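PDB 3SZV: pyroglutatmate porin OpdO from Pseudomonas aeruginosa, which probably forms an outer-membrane channel of the OprD porin family that lets small carboxylate-bearing solutes such as pyroglutamate pass. Local coordinates for residues A[305-311]-A[336-342]; A[74-78]-A[141-145]; A[160-166]-A[192-198]. All blocks are in the same frame, centred on the assembly; numbering follows the deposited sequence.

The three contacts illustrate how a porin wall is built and how loops are fastened to it. They follow one another along the chain in the order contact 2, contact 3, contact 1, and each involves a strand of the barrel wall. Contact 3 is pure wall, strand 159-170 beside strand 186-200. Contact 2 packs the loop leading to strand 145-147 against strand 67-81, and contact 1 fastens the loop before strand 311-320 to strand 329-343. Contacts 2 and 3 are neighbours, about 8 Å apart at their nearest atoms. Contact 1 lies across the chain's centre from contact 2, its centre about 33 Å away, so distant parts of the wall each hold a loop.

Contact 1: residues A[305-311]-A[336-342]; sequences FGNVDER and VSGDNVA
Arg311 and Asp339 meet as an antiparallel hydrogen-bonded pair, and their side chains add a second connection above the backbone one. The guanidinium grips the carboxylate side-on. Its NE donates to Asp339 OD1 at 2.9 Å, on the syn lone pair of that oxygen, while Arg311 NH2 reaches Asp339 OD2 at 3.0 Å from well out of the carboxylate plane; a weak bond from NH2 to OD1 adds to the grip. The two planes are 52° apart, so this salt bridge is twisted. Asp339 carries its CG between its own N and carbonyl carbon (chi1 73°), which places the carboxylate beside the arginine.

Hydrogen bonds of the main chain frame this pair. Asp339 N binds Arg311 O at 2.8 Å, and the reverse bond completes the ring. The type II turn from Asn307 to Glu310 is pinned to the strand by Ala342 N on Val308 O at 3.0 Å and by the amide Asn340 ND2 on Asp309 O, also 3.0 Å. Within the turn, Glu310 OE1 accepts from both N and ND2 of Asn307, which fixes the carboxylate's position.

Apolar groups add packing. Val336 CG1 stands over the centre of the Phe305 ring, 3.3 Å from the centroid, in a CH-pi contact. Val341 CG2 lies against the aliphatic part of Glu310, 3.5 Å from Glu310 CG, and Val308 CG1 packs on Ala342 CB.

Strand 346-361 pairs with 336-342 through a G1 beta bulge, in which Asn340 and Val341 both face one of its residues; its Asn347 holds Asp309 OD2, and Glu351 OE2 approaches Glu310 OE2, like charges that may shift one ionisation. Strand 271-281 runs beside 305-311: Glu310 pairs with Ile280 by backbone hydrogen bonding, and Tyr277 and Arg279 touch Arg311.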
loop_
_atom_site.group_PDB
_atom_site.type_symbol
_atom_site.label_atom_id
_atom_site.label_comp_id
_atom_site.label_asym_id
_atom_site.label_seq_id
_atom_site.Cartn_x
_atom_site.Cartn_y
_atom_site.Cartn_z
ATOM N N PHE A 305 4.633 13.604 -4.019
ATOM C CA PHE A 305 5.746 14.523 -3.804
ATOM C C PHE A 305 7.048 13.922 -4.326
ATOM O O PHE A 305 8.134 14.141 -3.795
ATOM C CB PHE A 305 5.777 15.005 -2.349
ATOM C CG PHE A 305 4.615 15.902 -2.030
ATOM C CD1 PHE A 305 4.737 17.285 -2.127
ATOM C CD2 PHE A 305 3.367 15.362 -1.735
ATOM C CE1 PHE A 305 3.647 18.116 -1.896
ATOM C CE2 PHE A 305 2.279 16.182 -1.500
ATOM C CZ PHE A 305 2.419 17.564 -1.577
ATOM N N GLY A 306 6.902 13.193 -5.430
ATOM C CA GLY A 306 8.007 12.469 -6.031
ATOM C C GLY A 306 8.442 13.033 -7.368
ATOM O O GLY A 306 9.099 12.349 -8.156
ATOM N N ASN A 307 8.066 14.284 -7.628
ATOM C CA ASN A 307 8.469 14.955 -8.862
ATOM C C ASN A 307 9.970 15.218 -8.937
ATOM O O ASN A 307 10.668 15.226 -7.921
ATOM C CB ASN A 307 7.685 16.263 -9.025
ATOM C CG ASN A 307 6.208 16.018 -9.220
ATOM O OD1 ASN A 307 5.778 15.633 -10.313
ATOM N ND2 ASN A 307 5.420 16.242 -8.171
ATOM N N VAL A 308 10.458 15.439 -10.148
ATOM C CA VAL A 308 11.869 15.744 -10.357
ATOM C C VAL A 308 12.352 16.858 -9.426
ATOM O O VAL A 308 11.770 17.952 -9.389
ATOM C CB VAL A 308 12.136 16.143 -11.833
ATOM C CG1 VAL A 308 13.581 16.569 -12.025
ATOM C CG2 VAL A 308 11.776 14.981 -12.758
ATOM N N ASP A 309 13.411 16.563 -8.667
ATOM C CA ASP A 309 14.074 17.526 -7.773
ATOM C C ASP A 309 13.251 17.966 -6.549
ATOM O O ASP A 309 13.679 18.841 -5.791
ATOM C CB ASP A 309 14.567 18.753 -8.559
ATOM C CG ASP A 309 15.739 18.434 -9.459
ATOM O OD1 ASP A 309 16.474 17.474 -9.158
ATOM O OD2 ASP A 309 15.945 19.156 -10.458
ATOM N N GLU A 310 12.091 17.353 -6.333
ATOM C CA GLU A 310 11.177 17.864 -5.315
ATOM C C GLU A 310 11.689 17.720 -3.884
ATOM O O GLU A 310 12.075 16.626 -3.458
ATOM C CB GLU A 310 9.801 17.210 -5.436
ATOM C CG GLU A 310 8.755 17.921 -4.593
ATOM C CD GLU A 310 7.344 17.656 -5.065
ATOM O OE1 GLU A 310 7.152 16.705 -5.856
ATOM O OE2 GLU A 310 6.439 18.432 -4.661
ATOM N N ARG A 311 11.662 18.823 -3.141
ATOM C CA ARG A 311 11.952 18.825 -1.706
ATOM C C ARG A 311 10.650 19.119 -0.996
ATOM O O ARG A 311 9.930 20.040 -1.387
ATOM C CB ARG A 311 12.987 19.902 -1.383
ATOM C CG ARG A 311 13.184 20.162 0.104
ATOM C CD ARG A 311 14.191 21.282 0.330
ATOM N NE ARG A 311 13.783 22.514 -0.342
ATOM C CZ ARG A 311 14.628 23.421 -0.817
ATOM N NH1 ARG A 311 15.937 23.237 -0.698
ATOM N NH2 ARG A 311 14.169 24.511 -1.416
ATOM N N VAL A 336 1.458 18.831 3.409
ATOM C CA VAL A 336 2.755 18.623 2.795
ATOM C C VAL A 336 3.018 19.769 1.829
ATOM O O VAL A 336 2.155 20.134 1.036
ATOM C CB VAL A 336 2.805 17.291 2.035
ATOM C CG1 VAL A 336 4.186 17.075 1.428
ATOM C CG2 VAL A 336 2.442 16.126 2.957
ATOM N N SER A 337 4.209 20.354 1.932
ATOM C CA SER A 337 4.606 21.463 1.067
ATOM C C SER A 337 5.864 21.084 0.304
ATOM O O SER A 337 6.860 20.668 0.893
ATOM C CB SER A 337 4.852 22.711 1.918
ATOM O OG SER A 337 5.247 23.821 1.125
ATOM N N GLY A 338 5.800 21.206 -1.019
ATOM C CA GLY A 338 6.923 20.858 -1.870
ATOM C C GLY A 338 7.429 22.054 -2.657
ATOM O O GLY A 338 6.655 22.914 -3.083
ATOM N N ASP A 339 8.741 22.101 -2.843
ATOM C CA ASP A 339 9.347 23.101 -3.718
ATOM C C ASP A 339 10.553 22.513 -4.451
ATOM O O ASP A 339 10.800 21.300 -4.400
ATOM C CB ASP A 339 9.667 24.401 -2.952
ATOM C CG ASP A 339 10.856 24.272 -2.020
ATOM O OD1 ASP A 339 11.371 23.157 -1.824
ATOM O OD2 ASP A 339 11.280 25.313 -1.469
ATOM N N ASN A 340 11.288 23.366 -5.157
ATOM C CA ASN A 340 12.444 22.948 -5.941
ATOM C C ASN A 340 12.085 22.069 -7.138
ATOM O O ASN A 340 12.966 21.494 -7.768
ATOM C CB ASN A 340 13.494 22.246 -5.063
ATOM C CG ASN A 340 14.891 22.304 -5.673
ATOM O OD1 ASN A 340 15.375 23.382 -6.041
ATOM N ND2 ASN A 340 15.541 21.147 -5.796
ATOM N N VAL A 341 10.797 21.959 -7.450
ATOM C CA VAL A 341 10.395 21.056 -8.523
ATOM C C VAL A 341 10.878 21.572 -9.878
ATOM O O VAL A 341 10.738 22.755 -10.191
ATOM C CB VAL A 341 8.874 20.826 -8.536
ATOM C CG1 VAL A 341 8.465 19.964 -9.734
ATOM C CG2 VAL A 341 8.435 20.181 -7.225
ATOM N N ALA A 342 11.447 20.684 -10.683
ATOM C CA ALA A 342 11.892 21.064 -12.018
ATOM C C ALA A 342 10.715 21.491 -12.904
ATOM O O ALA A 342 9.695 20.790 -13.014
ATOM C CB ALA A 342 12.683 19.941 -12.666
#

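Contact 2: residues A[74-78]-A[141-145]; sequences IGLLG and LLPEL. With C8E ((hydroxyethyloxy)tri(ethyloxy)octane), chain C.
Leu76 overlaps the ring of Pro143, its CD2 lying 3.8 Å from Pro143 CD. The same methyl is 4.2 Å from Leu142 CD2, while the other branch turns to Leu145, where strand 145-147 begins, Leu76 CD1 meeting Leu145 CD1 tip to tip at 4.1 Å. With CG set beside the backbone N (chi1 -59°) and an extended second torsion, the leucine projects straight off its strand, and its two methyls divide three partners between them.

Either end of the strand segment adds to this apolar patch. Ile74 CG2 comes within 4.2 Å of Leu145 CD1, and its CD1 reaches toward Pro143. At the other end the absence of a side chain on Gly78 lets two leucines settle on the backbone: Leu142 CD1 is 3.8 Å from Gly78 N, and Leu141 CD2 is 4.0 Å from Gly78 CA. No hydrogen bond crosses the interface.

The opposite surface of the strand faces a different medium. Leu77 points away from the loop and touches a bound detergent molecule, its CD2 3.4 Å from C20 of the C8E of chain C. Polar groups of the loop are served elsewhere: Glu144, directed away from the strand, is held by Asn169 and Asn137, and Pro143 O by Lys170.

Alternation of this kind, with detergent on one face and loop on the other, marks a wall strand of a beta-barrel porin. The segment 141-145 belongs to a long connection lying on the inner side of the wall, consistent with the inward-folded loops that narrow OprD-family channels.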
loop_
_atom_site.group_PDB
_atom_site.type_symbol
_atom_site.label_atom_id
_atom_site.label_comp_id
_atom_site.label_asym_id
_atom_site.label_seq_id
_atom_site.Cartn_x
_atom_site.Cartn_y
_atom_site.Cartn_z
ATOM N N ILE A 74 -10.076 -14.848 -3.578
ATOM C CA ILE A 74 -10.690 -13.542 -3.383
ATOM C C ILE A 74 -11.722 -13.314 -4.481
ATOM O O ILE A 74 -11.429 -13.475 -5.659
ATOM C CB ILE A 74 -9.655 -12.397 -3.323
ATOM C CG1 ILE A 74 -10.368 -11.073 -3.031
ATOM C CG2 ILE A 74 -8.825 -12.330 -4.606
ATOM C CD1 ILE A 74 -9.452 -9.968 -2.567
ATOM N N GLY A 75 -12.944 -12.985 -4.075
ATOM C CA GLY A 75 -13.999 -12.660 -5.013
ATOM C C GLY A 75 -14.309 -11.186 -4.900
ATOM O O GLY A 75 -14.583 -10.675 -3.809
ATOM N N LEU A 76 -14.256 -10.501 -6.034
ATOM C CA LEU A 76 -14.486 -9.062 -6.090
ATOM C C LEU A 76 -15.653 -8.774 -7.011
ATOM O O LEU A 76 -15.761 -9.345 -8.097
ATOM C CB LEU A 76 -13.257 -8.359 -6.651
ATOM C CG LEU A 76 -11.954 -8.559 -5.882
ATOM C CD1 LEU A 76 -10.800 -7.915 -6.632
ATOM C CD2 LEU A 76 -12.068 -8.004 -4.474
ATOM N N LEU A 77 -16.528 -7.870 -6.592
ATOM C CA LEU A 77 -17.649 -7.484 -7.428
ATOM C C LEU A 77 -17.906 -6.017 -7.171
ATOM O O LEU A 77 -18.028 -5.593 -6.023
ATOM C CB LEU A 77 -18.892 -8.312 -7.084
ATOM C CG LEU A 77 -20.189 -7.960 -7.808
ATOM C CD1 LEU A 77 -20.028 -8.136 -9.306
ATOM C CD2 LEU A 77 -21.325 -8.833 -7.280
ATOM N N GLY A 78 -17.963 -5.238 -8.242
ATOM C CA GLY A 78 -18.261 -3.831 -8.117
ATOM C C GLY A 78 -19.224 -3.385 -9.186
ATOM O O GLY A 78 -19.250 -3.929 -10.292
ATOM N N LEU A 141 -12.426 1.384 -4.453
ATOM C CA LEU A 141 -13.516 0.460 -4.176
ATOM C C LEU A 141 -13.031 -0.978 -3.968
ATOM O O LEU A 141 -13.464 -1.660 -3.030
ATOM C CB LEU A 141 -14.534 0.487 -5.314
ATOM C CG LEU A 141 -15.793 -0.348 -5.045
ATOM C CD1 LEU A 141 -16.694 0.320 -4.012
ATOM C CD2 LEU A 141 -16.559 -0.625 -6.331
ATOM N N LEU A 142 -12.182 -1.437 -4.879
ATOM C CA LEU A 142 -11.696 -2.812 -4.876
ATOM C C LEU A 142 -10.180 -2.802 -4.985
ATOM O O LEU A 142 -9.601 -1.901 -5.591
ATOM C CB LEU A 142 -12.318 -3.603 -6.036
ATOM C CG LEU A 142 -13.844 -3.685 -6.024
ATOM C CD1 LEU A 142 -14.375 -4.245 -7.336
ATOM C CD2 LEU A 142 -14.346 -4.526 -4.844
ATOM N N PRO A 143 -9.515 -3.786 -4.378
ATOM C CA PRO A 143 -8.050 -3.734 -4.309
ATOM C C PRO A 143 -7.340 -3.969 -5.644
ATOM O O PRO A 143 -7.844 -4.693 -6.523
ATOM C CB PRO A 143 -7.702 -4.874 -3.337
ATOM C CG PRO A 143 -8.911 -5.800 -3.396
ATOM C CD PRO A 143 -10.084 -4.899 -3.599
ATOM N N GLU A 144 -6.166 -3.366 -5.790
ATOM C CA GLU A 144 -5.215 -3.792 -6.807
ATOM C C GLU A 144 -4.729 -5.218 -6.480
ATOM O O GLU A 144 -4.553 -5.569 -5.310
ATOM C CB GLU A 144 -4.028 -2.821 -6.833
ATOM C CG GLU A 144 -2.965 -3.143 -7.881
ATOM C CD GLU A 144 -1.773 -2.205 -7.824
ATOM O OE1 GLU A 144 -1.525 -1.617 -6.763
ATOM O OE2 GLU A 144 -1.084 -2.045 -8.858
ATOM N N LEU A 145 -4.512 -6.040 -7.507
ATOM C CA LEU A 145 -3.905 -7.361 -7.328
ATOM C C LEU A 145 -2.721 -7.481 -8.269
ATOM O O LEU A 145 -2.703 -6.872 -9.348
ATOM C CB LEU A 145 -4.897 -8.489 -7.646
ATOM C CG LEU A 145 -6.146 -8.561 -6.782
ATOM C CD1 LEU A 145 -7.097 -9.612 -7.328
ATOM C CD2 LEU A 145 -5.768 -8.860 -5.345
HETATM C C1 C8E C . -15.352 -14.864 -17.362
HETATM C C2 C8E C . -15.748 -14.924 -15.891
HETATM C C3 C8E C . -14.926 -15.971 -15.154
HETATM C C4 C8E C . -15.586 -16.350 -13.832
HETATM C C5 C8E C . -15.724 -15.132 -12.932
HETATM C C6 C8E C . -16.392 -15.445 -11.594
HETATM C C7 C8E C . -16.512 -14.182 -10.743
HETATM C C8 C8E C . -16.889 -14.470 -9.288
HETATM O O9 C8E C . -17.111 -13.254 -8.584
HETATM C C10 C8E C . -17.523 -13.469 -7.244
HETATM C C11 C8E C . -17.782 -12.142 -6.524
HETATM O O12 C8E C . -18.170 -12.368 -5.182
HETATM C C13 C8E C . -18.112 -11.208 -4.372
HETATM C C16 C8E C . -21.787 -10.756 -2.717
HETATM C C17 C8E C . -22.818 -11.239 -3.729
HETATM O O18 C8E C . -23.970 -10.427 -3.680
HETATM C C19 C8E C . -23.822 -9.246 -4.435
HETATM C C20 C8E C . -24.347 -9.491 -5.845
HETATM O O21 C8E C . -25.391 -8.589 -6.134
#

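Contact 3: residues A[160-166]-A[192-198]; sequences TLRGAHL and FDFAGGD. With C8E ((hydroxyethyloxy)tri(ethyloxy)octane), chain I; C8E ((hydroxyethyloxy)tri(ethyloxy)octane), chain B.
Arg162 starts beside an aromatic ring, its CB 4.3 Å from Phe194 CZ across the strand pair. A bend at chi3 (-65°) then turns the guanidinium across toward Asp198 on the neighbouring strand. NE donates to a water 2.9 Å away that also lies 2.8 Å from Asp198 OD2, and at the tip Arg162 NH2 forms a salt bridge with that same oxygen, Asp198 OD2, at 3.0 Å. The bond uses the syn lone pair but is bent at 140°, the oxygen lying out of the guanidinium plane. The remaining nitrogen, NH1, donates to Lys130 O, while Asp198 OD1 is held by Ser208 and His210, so both ends of the bridge are positioned by a second shell.

On the same face, the Phe194 ring lies over the backbone of Gly163 and Ala164 N, and Ala164 CB touches Phe194 CE2 at 3.5 Å. Paired backbone bonds, from Thr160 with Asp198 to Leu166 with Phe192, hold the strands antiparallel at 174°.

The other face carries Leu161, Ala195, His165 and Asp193, and detergent runs along it: Gly197 CA is 3.5 Å from C11 of the C8E in chain B. Here His165 and Asp193 lie side by side, ND1 of the histidine giving its proton to Asp193 OD1 at 2.6 Å, with the oxygen in the ring plane.

Polar groups are thus paired on both faces. The Asp198 carboxylate probably balances much of the arginine's charge and fixes its orientation on the inner wall, and the His165 ring is likewise kept from turning freely by its acidic partner.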
loop_
_atom_site.group_PDB
_atom_site.type_symbol
_atom_site.label_atom_id
_atom_site.label_comp_id
_atom_site.label_asym_id
_atom_site.label_seq_id
_atom_site.Cartn_x
_atom_site.Cartn_y
_atom_site.Cartn_z
ATOM N N THR A 160 13.365 -11.175 8.486
ATOM C CA THR A 160 12.376 -11.531 7.491
ATOM C C THR A 160 12.986 -11.376 6.115
ATOM O O THR A 160 13.510 -10.309 5.786
ATOM C CB THR A 160 11.146 -10.627 7.595
ATOM O OG1 THR A 160 10.576 -10.777 8.898
ATOM C CG2 THR A 160 10.100 -10.987 6.537
ATOM N N LEU A 161 12.959 -12.440 5.325
ATOM C CA LEU A 161 13.410 -12.389 3.947
ATOM C C LEU A 161 12.213 -12.568 3.039
ATOM O O LEU A 161 11.392 -13.457 3.264
ATOM C CB LEU A 161 14.440 -13.484 3.672
ATOM C CG LEU A 161 15.724 -13.440 4.490
ATOM C CD1 LEU A 161 16.512 -14.727 4.276
ATOM C CD2 LEU A 161 16.541 -12.229 4.090
ATOM N N ARG A 162 12.077 -11.696 2.050
ATOM C CA ARG A 162 10.971 -11.805 1.105
ATOM C C ARG A 162 11.481 -11.707 -0.310
ATOM O O ARG A 162 12.513 -11.086 -0.579
ATOM C CB ARG A 162 9.929 -10.721 1.349
ATOM C CG ARG A 162 9.049 -10.980 2.571
ATOM C CD ARG A 162 8.089 -9.818 2.799
ATOM N NE ARG A 162 8.822 -8.604 3.146
ATOM C CZ ARG A 162 8.298 -7.380 3.131
ATOM N NH1 ARG A 162 7.031 -7.215 2.750
ATOM N NH2 ARG A 162 9.045 -6.329 3.487
ATOM N N GLY A 163 10.761 -12.325 -1.228
ATOM C CA GLY A 163 11.071 -12.163 -2.631
ATOM C C GLY A 163 9.826 -12.414 -3.445
ATOM O O GLY A 163 8.923 -13.129 -3.007
ATOM N N ALA A 164 9.766 -11.822 -4.630
ATOM C CA ALA A 164 8.628 -12.046 -5.501
ATOM C C ALA A 164 9.028 -11.968 -6.959
ATOM O O ALA A 164 9.981 -11.254 -7.330
ATOM C CB ALA A 164 7.521 -11.031 -5.208
ATOM N N HIS A 165 8.293 -12.718 -7.771
ATOM C CA HIS A 165 8.280 -12.557 -9.214
ATOM C C HIS A 165 6.842 -12.273 -9.615
ATOM O O HIS A 165 5.969 -13.119 -9.413
ATOM C CB HIS A 165 8.768 -13.819 -9.915
ATOM C CG HIS A 165 8.562 -13.783 -11.395
ATOM N ND1 HIS A 165 9.358 -13.036 -12.236
ATOM C CD2 HIS A 165 7.632 -14.374 -12.181
ATOM C CE1 HIS A 165 8.935 -13.179 -13.479
ATOM N NE2 HIS A 165 7.888 -13.985 -13.474
ATOM N N LEU A 166 6.605 -11.080 -10.166
ATOM C CA LEU A 166 5.266 -10.664 -10.572
ATOM C C LEU A 166 5.249 -10.501 -12.072
ATOM O O LEU A 166 6.231 -10.018 -12.655
ATOM C CB LEU A 166 4.892 -9.324 -9.941
ATOM C CG LEU A 166 5.150 -9.141 -8.445
ATOM C CD1 LEU A 166 4.778 -7.730 -7.992
ATOM C CD2 LEU A 166 4.413 -10.208 -7.625
ATOM N N PHE A 192 8.267 -8.007 -12.718
ATOM C CA PHE A 192 8.857 -7.333 -11.578
ATOM C C PHE A 192 9.408 -8.366 -10.625
ATOM O O PHE A 192 8.688 -9.271 -10.187
ATOM C CB PHE A 192 7.876 -6.426 -10.834
ATOM C CG PHE A 192 8.542 -5.628 -9.754
ATOM C CD1 PHE A 192 8.526 -6.054 -8.430
ATOM C CD2 PHE A 192 9.264 -4.497 -10.081
ATOM C CE1 PHE A 192 9.189 -5.336 -7.447
ATOM C CE2 PHE A 192 9.930 -3.770 -9.109
ATOM C CZ PHE A 192 9.886 -4.195 -7.782
ATOM N N ASP A 193 10.696 -8.252 -10.320
ATOM C CA ASP A 193 11.359 -9.176 -9.430
ATOM C C ASP A 193 12.008 -8.402 -8.300
ATOM O O ASP A 193 12.623 -7.361 -8.529
ATOM C CB ASP A 193 12.438 -9.951 -10.186
ATOM C CG ASP A 193 11.859 -10.844 -11.256
ATOM O OD1 ASP A 193 11.287 -11.887 -10.899
ATOM O OD2 ASP A 193 11.981 -10.514 -12.455
ATOM N N PHE A 194 11.901 -8.901 -7.074
ATOM C CA PHE A 194 12.646 -8.288 -5.975
ATOM C C PHE A 194 12.974 -9.325 -4.918
ATOM O O PHE A 194 12.351 -10.387 -4.828
ATOM C CB PHE A 194 11.878 -7.127 -5.339
ATOM C CG PHE A 194 10.940 -7.548 -4.217
ATOM C CD1 PHE A 194 11.379 -7.556 -2.899
ATOM C CD2 PHE A 194 9.631 -7.934 -4.483
ATOM C CE1 PHE A 194 10.539 -7.943 -1.859
ATOM C CE2 PHE A 194 8.782 -8.331 -3.440
ATOM C CZ PHE A 194 9.241 -8.335 -2.124
ATOM N N ALA A 195 13.987 -9.015 -4.126
ATOM C CA ALA A 195 14.244 -9.732 -2.894
ATOM C C ALA A 195 14.673 -8.710 -1.870
ATOM O O ALA A 195 15.245 -7.664 -2.213
ATOM C CB ALA A 195 15.313 -10.804 -3.085
ATOM N N GLY A 196 14.415 -8.995 -0.606
ATOM C CA GLY A 196 14.758 -8.036 0.427
ATOM C C GLY A 196 14.743 -8.648 1.808
ATOM O O GLY A 196 14.093 -9.680 2.057
ATOM N N GLY A 197 15.468 -8.007 2.712
ATOM C CA GLY A 197 15.524 -8.435 4.092
ATOM C C GLY A 197 15.186 -7.304 5.030
ATOM O O GLY A 197 15.573 -6.148 4.786
ATOM N N ASP A 198 14.484 -7.639 6.111
ATOM C CA ASP A 198 14.211 -6.702 7.191
ATOM C C ASP A 198 14.764 -7.364 8.445
ATOM O O ASP A 198 14.323 -8.454 8.834
ATOM C CB ASP A 198 12.709 -6.457 7.323
ATOM C CG ASP A 198 12.075 -6.047 6.013
ATOM O OD1 ASP A 198 12.461 -4.994 5.464
ATOM O OD2 ASP A 198 11.167 -6.781 5.547
HETATM C C4 C8E I . 19.275 -1.066 -8.278
HETATM C C5 C8E I . 19.529 -2.541 -8.573
HETATM C C6 C8E I . 18.218 -3.316 -8.494
HETATM C C7 C8E I . 18.139 -4.417 -9.537
HETATM C C8 C8E I . 18.997 -5.629 -9.199
HETATM O O9 C8E I . 18.336 -6.802 -9.633
HETATM C C10 C8E I . 17.135 -7.055 -8.935
HETATM C C11 C8E I . 17.282 -8.462 -8.372
HETATM O O12 C8E I . 16.213 -8.870 -7.556
HETATM C C13 C8E I . 16.192 -10.280 -7.489
HETATM C C14 C8E I . 14.774 -10.818 -7.340
HETATM O O15 C8E I . 14.849 -12.181 -6.986
HETATM C C16 C8E I . 13.765 -12.949 -7.459
HETATM C C17 C8E I . 12.849 -13.289 -6.281
HETATM O O18 C8E I . 11.838 -14.199 -6.658
HETATM C C19 C8E I . 11.717 -15.289 -5.767
HETATM C C20 C8E I . 10.270 -15.413 -5.299
HETATM O O21 C8E I . 9.701 -16.597 -5.816
HETATM C C3 C8E B . 18.410 -9.083 -5.180
HETATM C C4 C8E B . 19.042 -9.650 -3.914
HETATM C C5 C8E B . 19.011 -8.636 -2.777
HETATM C C6 C8E B . 19.353 -9.300 -1.450
HETATM C C7 C8E B . 18.475 -8.757 -0.334
HETATM C C8 C8E B . 19.294 -8.055 0.740
HETATM O O9 C8E B . 19.192 -8.784 1.942
HETATM C C10 C8E B . 19.945 -8.201 2.982
HETATM C C11 C8E B . 18.953 -7.788 4.065
HETATM O O12 C8E B . 19.570 -7.704 5.331
HETATM C C13 C8E B . 18.919 -6.763 6.157
HETATM C C14 C8E B . 19.924 -5.781 6.739
HETATM O O15 C8E B . 19.984 -4.673 5.877
HETATM C C16 C8E B . 21.254 -4.070 5.813
HETATM C C17 C8E B . 21.029 -2.623 5.393
HETATM O O18 C8E B . 21.030 -1.764 6.509
HETATM C C19 C8E B . 21.152 -0.422 6.096
HETATM C C20 C8E B . 20.470 0.515 7.084
HETATM O O21 C8E B . 21.044 1.797 6.940
HETATM O O HOH W 1 12.098 -8.778 10.698
HETATM O O HOH W 2 11.649 -8.752 3.674
#